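Local structure of lactose Operon Repressor (Escherichia coli, 1JYE) at residues Y126-D130 with Q131-A135; S190-S193 with A194-L198; K203-R207 with N208-P212; L243-N246 with D247-L251. The protein probably represses transcription of the lactose operon by binding operator DNA as a sugar-responsive regulator of the LacI family. The protein carries 1 engineered substitution. One frame throughout, in Å; residues are numbered along the deposited sequence.

Interaction 1: Y126-D130 with Q131-A135; sequences YPLDD and QDAIA
Asp129 and Asp132 meet obliquely at the start of helix 130-139, their carboxylate planes turned 31° apart. Asp129, in the N-cap position, folds its side chain back over the first turn: CG stands between its own backbone N and carbonyl carbon (chi1 70°), which places OD1 2.8 Å from Asp132 N in a capping bond, the donor lying almost in line with the C-O bond. The same OD1 is 3.3 Å from Asp132 OD2, a pair of acceptors whose like charges would be expected to repel. A water joins the two residues the other way round, accepting from Asp129 N and donating to Asp132 OD2 at 2.6 Å. Behind the cap the regular helical bonds begin, with Ala133 N 2.9 Å from Asp129 O.

On the next flank Gln131 bends at chi2 and turns its amide across the Asp130 carboxylate, the planes 41° apart; NE2 reaches Asp130 OD1 at 2.8 Å, a weak, strongly bent bond. The other oxygen of Asp130, OD2, bonds Thr154. Leu128 supplies the apolar side: its CB lies 4.0 Å from Ala133 CB, and its CD2 touches Asp132 CB at 3.9 Å, while helix 104-115 covers it through Cys107. Together these make an N-cap with a hydrophobic staple, from the residue before the cap to the fourth of the helix, the water standing in for the direct return bond of a capping box.

Interaction 2: S190-S193 with A194-L198; sequences SSVS and ARLRL
Val192 and Leu196 form the close-packed flank of this first turn of helix 192-207: their side chains lie side by side and point the same way, with Val192 CG2 4.1 Å from Leu196 CD1. The backbone beneath is tight as well, Leu196 N meeting Val192 O at 2.9 Å and Arg195 N meeting Ser191 O at 3.0 Å. Ser191 caps this end more loosely. Its OG, anti to the backbone N (chi1 158°), accepts from Ala194 N and Ser193 N, but both bonds are weak, the first at 3.4 Å.

The more open flank belongs to Arg195. Its chain bends at chi3 (-62°) and doubles back toward the helix start, crossing Val192 at about a right angle and laying one guanidinium face over Val192 CA and the carbonyl carbon of Ser191; NH1 comes within 3.6 Å of Val192 CB. Its NH2 bonds Leu189 O, just ahead of the turn. A leucine in its place would probably leave Leu189 O without this donor and the backbone at Val192 without its flat cover.

Around the helix, Ser193 O takes Arg197 N at 3.1 Å and a water at 2.9 Å, which in turn accepts a weak bond from Arg197 NH2. Ser193 OG bonds Asp149, whereas Arg197 NH1 reaches Ala245 O and a bound glycerol, with Tyr273 in cation-pi contact. Arg197 thus presents a guanidinium N-H to a bound polyol, probably from the crystallisation liquor, which is consistent with a place in the inducer-binding cleft of this family.

Interaction 3: K203-R207 with N208-P212; sequences KYLTR and NQIQP
Asn208 turns its side chain back on the last turn of helix 192-207 and gives Tyr204 O a second donor. ND2 stands 2.8 Å from Tyr204 O in a nearly straight bond, the oxygen lying close to the amide plane, while Asn208 N reaches the same carbonyl weakly at 3.1 Å. CG sits beside the backbone N and anti to the carbonyl carbon (chi1 -78°), which brings ND2 back to the Tyr204 carbonyl. The side chain also rests against Val175 of helix 163-177.

The backbone bonds that follow form a Schellman motif. Gln209, with a positive phi of 54°, is its C-prime residue; Ile210 N bonds Leu205 O at 2.9 Å, and Gln209 N bonds Thr206 O at 2.8 Å. Both donors stand above the plane of the carbonyl they meet, the second far more so, as the chain reverses across the end of the helix.

Apolar contacts back this reversal from the buried side. Leu205 is forked between two residues of the departing chain: CD2 is 4.2 Å from Ile210 CG2, and CD1 is 4.0 Å from Pro212 CD, the leucine and the proline ring crossing obliquely. Leu205 and Pro212 both also pack on Leu184 of strand 182-186.

Water links complete the outer side. One water donates to Thr206 OG1 and, at 2.7 Å, to Ile210 O; another donates to Arg207 O at 2.6 Å and to Gln209 OE1, tying the exposed glutamine tip to the helix end.

Interaction 4: L243-N246 with D247-L251; sequences LVAN and DQMAL
Asn246 OD1 accepts from Met249 N at 2.8 Å, the N-cap bond that starts helix 247-259, with two residues between it and strand 241-244, inside a beta-alpha-beta unit. The donor is tilted 33° from the carbonyl plane of the amide. Beside it, Ala250 N closes on Asn246 O at 3.0 Å. CG lies between the backbone N and carbonyl carbon (chi1 80°), folding the amide over the first turn; Met249 crosses it at about a right angle, its CB 3.2 Å from Asn246 OD1.

Below the cap, Val244 fills the corner between strand and helix. Its CG1 touches Met249 CB at 3.5 Å and approaches Ala250 N at 3.4 Å, while its CB faces Ala250 CB at 4.1 Å.

Farther out, Asn246 ND2 bonds Trp220 O, which would help to fix the amide with OD1 toward the helix; it also bonds a glycerol, probably from the crystallisation liquor. With the amide cut back to an alanine, Met249 N would probably lose its capping acceptor and Trp220 O its donor. Asp247 is bonded through OD1 to Thr288 and through OD2 to the backbone of Thr276; Gln248 NE2 reaches Asp278 OD2 of the second subunit.

In the fold
From the N terminus the four contacts follow in series, none nesting in or crossing another. Interaction 1 turns the chain from strand 122-125 of one parallel sheet into helix 130-139. Interaction 2 opens helix 192-207 beside the second parallel sheet, and touches interaction 1 where Pro127 and Leu128 pack on Val192, and Asp129 on Arg195. Interaction 3 closes the same helix, its centre about 18 Å from that of interaction 2, and sends the chain toward strand 214-217. Interaction 4 leads strand 241-244 into helix 247-259; Arg197 NH1, 2.7 Å from Ala245 O, ties it back to interaction 2. Interaction 2 thus lies between interactions 1 and 4, touching both.

Interaction 1: Y126-D130 with Q131-A135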
# COMPACT_ATOMS: atom_id res chain seq x y z
N TYR A 126 4.06 -8.24 13.61
CA TYR A 126 5.08 -9.01 12.90
C TYR A 126 4.75 -10.50 13.07
O TYR A 126 4.41 -10.94 14.16
CB TYR A 126 6.44 -8.69 13.52
CG TYR A 126 7.62 -9.31 12.83
CD1 TYR A 126 8.13 -8.75 11.65
CD2 TYR A 126 8.23 -10.45 13.34
CE1 TYR A 126 9.22 -9.33 11.00
CE2 TYR A 126 9.32 -11.04 12.70
CZ TYR A 126 9.81 -10.47 11.53
OH TYR A 126 10.88 -11.05 10.90
N PRO A 127 4.87 -11.30 11.99
CA PRO A 127 4.56 -12.73 12.07
C PRO A 127 5.50 -13.54 12.96
O PRO A 127 6.70 -13.58 12.73
CB PRO A 127 4.60 -13.17 10.61
CG PRO A 127 5.68 -12.30 10.05
CD PRO A 127 5.36 -10.94 10.65
N LEU A 128 4.93 -14.20 13.98
CA LEU A 128 5.73 -14.99 14.91
C LEU A 128 5.06 -16.31 15.24
O LEU A 128 3.85 -16.35 15.48
CB LEU A 128 5.93 -14.20 16.21
CG LEU A 128 6.78 -12.93 16.13
CD1 LEU A 128 6.50 -12.05 17.33
CD2 LEU A 128 8.25 -13.31 16.05
N ASP A 129 5.82 -17.40 15.25
CA ASP A 129 5.21 -18.68 15.60
C ASP A 129 5.03 -18.73 17.11
O ASP A 129 5.41 -17.79 17.81
CB ASP A 129 6.05 -19.87 15.08
CG ASP A 129 7.37 -20.06 15.81
OD1 ASP A 129 7.63 -19.39 16.82
OD2 ASP A 129 8.15 -20.92 15.35
N ASP A 130 4.46 -19.82 17.62
CA ASP A 130 4.19 -19.94 19.05
C ASP A 130 5.37 -19.63 19.96
O ASP A 130 5.31 -18.71 20.78
CB ASP A 130 3.65 -21.34 19.36
CG ASP A 130 3.12 -21.46 20.78
OD1 ASP A 130 3.89 -21.84 21.68
OD2 ASP A 130 1.93 -21.16 20.99
N GLN A 131 6.45 -20.39 19.82
CA GLN A 131 7.63 -20.18 20.65
C GLN A 131 8.29 -18.81 20.51
O GLN A 131 8.71 -18.22 21.50
CB GLN A 131 8.66 -21.29 20.38
CG GLN A 131 8.43 -22.54 21.21
CD GLN A 131 6.98 -23.01 21.20
OE1 GLN A 131 6.46 -23.43 20.17
NE2 GLN A 131 6.33 -22.93 22.36
N ASP A 132 8.37 -18.31 19.28
CA ASP A 132 8.98 -17.00 19.07
C ASP A 132 8.13 -15.87 19.65
O ASP A 132 8.68 -14.89 20.18
CB ASP A 132 9.22 -16.75 17.57
CG ASP A 132 10.32 -17.63 17.00
OD1 ASP A 132 11.14 -18.15 17.79
OD2 ASP A 132 10.37 -17.79 15.76
N ALA A 133 6.81 -15.99 19.57
CA ALA A 133 5.94 -14.96 20.12
C ALA A 133 6.10 -14.93 21.64
O ALA A 133 6.14 -13.85 22.25
CB ALA A 133 4.48 -15.24 19.75
N ILE A 134 6.19 -16.10 22.25
CA ILE A 134 6.37 -16.18 23.70
C ILE A 134 7.70 -15.54 24.06
O ILE A 134 7.81 -14.83 25.06
CB ILE A 134 6.33 -17.65 24.18
CG1 ILE A 134 4.90 -18.19 24.05
CG2 ILE A 134 6.82 -17.74 25.62
CD1 ILE A 134 4.78 -19.68 24.34
N ALA A 135 8.71 -15.78 23.23
CA ALA A 135 10.04 -15.22 23.46
C ALA A 135 10.01 -13.70 23.36
O ALA A 135 10.63 -13.00 24.17
CB ALA A 135 11.03 -15.80 22.46
O HOH W 1 8.47 -17.08 14.09

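Interaction 2: S190-S193 with A194-L198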
# COMPACT_ATOMS: atom_id res chain seq x y z
N SER A 190 7.20 -18.58 5.49
CA SER A 190 8.00 -18.10 6.61
C SER A 190 7.06 -17.30 7.51
O SER A 190 7.36 -17.03 8.68
CB SER A 190 9.14 -17.21 6.12
OG SER A 190 8.64 -16.15 5.33
N SER A 191 5.91 -16.92 6.96
CA SER A 191 4.90 -16.14 7.67
C SER A 191 3.81 -17.01 8.29
O SER A 191 3.16 -17.79 7.60
CB SER A 191 4.24 -15.14 6.72
OG SER A 191 2.97 -14.74 7.20
N VAL A 192 3.58 -16.84 9.59
CA VAL A 192 2.55 -17.62 10.28
C VAL A 192 1.18 -17.42 9.62
O VAL A 192 0.39 -18.36 9.54
CB VAL A 192 2.48 -17.24 11.79
CG1 VAL A 192 2.06 -15.79 11.96
CG2 VAL A 192 1.51 -18.17 12.51
N SER A 193 0.89 -16.21 9.14
CA SER A 193 -0.39 -15.97 8.49
C SER A 193 -0.55 -16.81 7.23
O SER A 193 -1.61 -17.37 6.98
CB SER A 193 -0.55 -14.49 8.13
OG SER A 193 -0.97 -13.75 9.27
N ALA A 194 0.52 -16.90 6.44
CA ALA A 194 0.48 -17.68 5.21
C ALA A 194 0.30 -19.16 5.55
O ALA A 194 -0.40 -19.88 4.85
CB ALA A 194 1.76 -17.48 4.42
N ARG A 195 0.96 -19.60 6.62
CA ARG A 195 0.87 -21.00 7.03
C ARG A 195 -0.53 -21.37 7.50
O ARG A 195 -1.06 -22.40 7.11
CB ARG A 195 1.89 -21.30 8.13
CG ARG A 195 3.35 -21.19 7.67
CD ARG A 195 4.29 -21.88 8.66
NE ARG A 195 4.28 -21.27 9.99
CZ ARG A 195 5.09 -20.28 10.37
NH1 ARG A 195 5.00 -19.80 11.61
NH2 ARG A 195 5.97 -19.77 9.53
N LEU A 196 -1.12 -20.53 8.35
CA LEU A 196 -2.46 -20.80 8.85
C LEU A 196 -3.45 -20.84 7.69
O LEU A 196 -4.37 -21.68 7.67
CB LEU A 196 -2.89 -19.72 9.85
CG LEU A 196 -2.13 -19.69 11.18
CD1 LEU A 196 -2.51 -18.44 11.96
CD2 LEU A 196 -2.46 -20.95 11.98
N ARG A 197 -3.26 -19.95 6.72
CA ARG A 197 -4.14 -19.89 5.56
C ARG A 197 -4.01 -21.16 4.71
O ARG A 197 -5.02 -21.74 4.30
CB ARG A 197 -3.79 -18.64 4.73
CG ARG A 197 -4.78 -18.27 3.63
CD ARG A 197 -4.58 -16.79 3.25
NE ARG A 197 -4.71 -15.96 4.45
CZ ARG A 197 -4.27 -14.72 4.58
NH1 ARG A 197 -3.64 -14.11 3.58
NH2 ARG A 197 -4.43 -14.08 5.73
N LEU A 198 -2.79 -21.59 4.45
CA LEU A 198 -2.58 -22.79 3.65
C LEU A 198 -3.14 -24.03 4.36
O LEU A 198 -3.79 -24.87 3.74
CB LEU A 198 -1.09 -22.99 3.34
CG LEU A 198 -0.72 -24.23 2.52
CD1 LEU A 198 -1.52 -24.25 1.22
CD2 LEU A 198 0.78 -24.22 2.24
O HOH W 2 -4.18 -16.40 8.03

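Interaction 3: K203-R207 with N208-P212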
# COMPACT_ATOMS: atom_id res chain seq x y z
N LYS A 203 -7.49 -28.15 5.05
CA LYS A 203 -8.47 -28.70 5.98
C LYS A 203 -9.86 -28.76 5.35
O LYS A 203 -10.50 -29.80 5.33
CB LYS A 203 -8.53 -27.87 7.26
CG LYS A 203 -9.64 -28.28 8.22
CD LYS A 203 -9.66 -27.40 9.46
CE LYS A 203 -10.88 -27.70 10.32
NZ LYS A 203 -10.92 -26.85 11.54
N TYR A 204 -10.32 -27.63 4.82
CA TYR A 204 -11.65 -27.60 4.22
C TYR A 204 -11.77 -28.31 2.88
O TYR A 204 -12.83 -28.86 2.56
CB TYR A 204 -12.15 -26.15 4.17
CG TYR A 204 -12.36 -25.63 5.58
CD1 TYR A 204 -13.42 -26.09 6.35
CD2 TYR A 204 -11.43 -24.77 6.17
CE1 TYR A 204 -13.56 -25.71 7.69
CE2 TYR A 204 -11.56 -24.38 7.50
CZ TYR A 204 -12.63 -24.86 8.26
OH TYR A 204 -12.74 -24.51 9.58
N LEU A 205 -10.69 -28.35 2.10
CA LEU A 205 -10.74 -29.07 0.83
C LEU A 205 -10.88 -30.55 1.18
O LEU A 205 -11.68 -31.27 0.57
CB LEU A 205 -9.46 -28.85 0.02
CG LEU A 205 -9.37 -27.53 -0.76
CD1 LEU A 205 -8.01 -27.43 -1.44
CD2 LEU A 205 -10.49 -27.48 -1.79
N THR A 206 -10.14 -30.99 2.19
CA THR A 206 -10.19 -32.39 2.63
C THR A 206 -11.59 -32.72 3.14
O THR A 206 -12.13 -33.79 2.84
CB THR A 206 -9.16 -32.67 3.74
OG1 THR A 206 -7.84 -32.44 3.24
CG2 THR A 206 -9.27 -34.12 4.20
N ARG A 207 -12.19 -31.81 3.90
CA ARG A 207 -13.53 -32.04 4.42
C ARG A 207 -14.53 -32.20 3.28
O ARG A 207 -15.56 -32.86 3.43
CB ARG A 207 -13.97 -30.88 5.32
CG ARG A 207 -13.28 -30.86 6.69
CD ARG A 207 -13.99 -29.89 7.62
NE ARG A 207 -13.45 -29.93 8.98
CZ ARG A 207 -13.94 -29.21 9.99
NH1 ARG A 207 -14.97 -28.41 9.79
NH2 ARG A 207 -13.39 -29.30 11.19
N ASN A 208 -14.22 -31.60 2.13
CA ASN A 208 -15.09 -31.69 0.96
C ASN A 208 -14.60 -32.78 -0.00
O ASN A 208 -14.99 -32.82 -1.17
CB ASN A 208 -15.17 -30.32 0.27
CG ASN A 208 -16.10 -29.37 0.99
OD1 ASN A 208 -17.32 -29.41 0.80
ND2 ASN A 208 -15.54 -28.52 1.85
N GLN A 209 -13.75 -33.66 0.52
CA GLN A 209 -13.19 -34.78 -0.23
C GLN A 209 -12.49 -34.42 -1.53
O GLN A 209 -12.59 -35.13 -2.53
CB GLN A 209 -14.29 -35.83 -0.47
CG GLN A 209 -15.04 -36.16 0.82
CD GLN A 209 -16.06 -37.28 0.68
OE1 GLN A 209 -17.01 -37.36 1.47
NE2 GLN A 209 -15.87 -38.15 -0.30
N ILE A 210 -11.76 -33.30 -1.50
CA ILE A 210 -11.04 -32.83 -2.67
C ILE A 210 -9.57 -32.63 -2.35
O ILE A 210 -9.22 -32.05 -1.32
CB ILE A 210 -11.59 -31.47 -3.15
CG1 ILE A 210 -13.03 -31.62 -3.63
CG2 ILE A 210 -10.69 -30.91 -4.26
CD1 ILE A 210 -13.72 -30.30 -3.90
N GLN A 211 -8.71 -33.13 -3.24
CA GLN A 211 -7.28 -32.93 -3.10
C GLN A 211 -6.92 -31.96 -4.22
O GLN A 211 -7.26 -32.18 -5.38
CB GLN A 211 -6.52 -34.25 -3.28
CG GLN A 211 -6.62 -35.18 -2.08
CD GLN A 211 -5.75 -36.42 -2.23
OE1 GLN A 211 -5.97 -37.23 -3.12
NE2 GLN A 211 -4.76 -36.57 -1.35
N PRO A 212 -6.24 -30.84 -3.88
CA PRO A 212 -5.88 -29.87 -4.92
C PRO A 212 -4.96 -30.49 -5.98
O PRO A 212 -4.15 -31.36 -5.66
CB PRO A 212 -5.19 -28.76 -4.13
CG PRO A 212 -4.58 -29.49 -2.97
CD PRO A 212 -5.69 -30.45 -2.57
O HOH W 3 -7.25 -32.85 0.41
O HOH W 4 -17.23 -34.75 3.00

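Interaction 4: L243-N246 with D247-L251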
# COMPACT_ATOMS: atom_id res chain seq x y z
N LEU A 243 -7.28 -20.76 -5.35
CA LEU A 243 -7.43 -20.06 -4.07
C LEU A 243 -6.07 -19.38 -3.92
O LEU A 243 -5.04 -20.06 -3.89
CB LEU A 243 -7.67 -21.06 -2.93
CG LEU A 243 -9.10 -21.59 -2.86
CD1 LEU A 243 -9.14 -22.86 -2.02
CD2 LEU A 243 -10.02 -20.52 -2.29
N VAL A 244 -6.06 -18.05 -3.86
CA VAL A 244 -4.80 -17.31 -3.75
C VAL A 244 -4.70 -16.59 -2.40
O VAL A 244 -5.68 -16.03 -1.91
CB VAL A 244 -4.69 -16.30 -4.92
CG1 VAL A 244 -3.33 -15.62 -4.90
CG2 VAL A 244 -4.90 -17.04 -6.24
N ALA A 245 -3.50 -16.61 -1.82
CA ALA A 245 -3.26 -16.06 -0.49
C ALA A 245 -3.51 -14.58 -0.24
O ALA A 245 -3.68 -14.17 0.90
CB ALA A 245 -1.84 -16.44 -0.03
N ASN A 246 -3.50 -13.76 -1.29
CA ASN A 246 -3.83 -12.35 -1.10
C ASN A 246 -4.24 -11.75 -2.44
O ASN A 246 -4.05 -12.37 -3.48
CB ASN A 246 -2.71 -11.57 -0.39
CG ASN A 246 -1.56 -11.17 -1.29
OD1 ASN A 246 -1.38 -11.70 -2.38
ND2 ASN A 246 -0.75 -10.22 -0.82
N ASP A 247 -4.83 -10.57 -2.40
CA ASP A 247 -5.31 -9.95 -3.62
C ASP A 247 -4.22 -9.59 -4.63
O ASP A 247 -4.43 -9.72 -5.83
CB ASP A 247 -6.15 -8.72 -3.29
CG ASP A 247 -7.45 -9.07 -2.58
OD1 ASP A 247 -7.85 -10.26 -2.62
OD2 ASP A 247 -8.08 -8.17 -1.99
N GLN A 248 -3.06 -9.16 -4.15
CA GLN A 248 -1.99 -8.81 -5.07
C GLN A 248 -1.48 -10.04 -5.82
O GLN A 248 -1.25 -9.97 -7.02
CB GLN A 248 -0.86 -8.11 -4.32
CG GLN A 248 -1.22 -6.69 -3.93
CD GLN A 248 -0.32 -6.14 -2.85
OE1 GLN A 248 -0.41 -6.55 -1.69
NE2 GLN A 248 0.56 -5.22 -3.22
N MET A 249 -1.30 -11.16 -5.13
CA MET A 249 -0.86 -12.35 -5.83
C MET A 249 -1.97 -12.79 -6.78
O MET A 249 -1.70 -13.33 -7.85
CB MET A 249 -0.51 -13.48 -4.86
CG MET A 249 0.74 -13.21 -4.05
SD MET A 249 1.35 -14.68 -3.21
CE MET A 249 0.13 -14.88 -1.99
N ALA A 250 -3.22 -12.54 -6.39
CA ALA A 250 -4.35 -12.92 -7.24
C ALA A 250 -4.31 -12.10 -8.53
O ALA A 250 -4.64 -12.60 -9.60
CB ALA A 250 -5.68 -12.70 -6.51
N LEU A 251 -3.92 -10.83 -8.41
CA LEU A 251 -3.82 -9.96 -9.58
C LEU A 251 -2.82 -10.57 -10.55
O LEU A 251 -3.05 -10.62 -11.76
CB LEU A 251 -3.35 -8.56 -9.16
CG LEU A 251 -3.07 -7.57 -10.31
CD1 LEU A 251 -4.38 -7.15 -10.95
CD2 LEU A 251 -2.34 -6.36 -9.75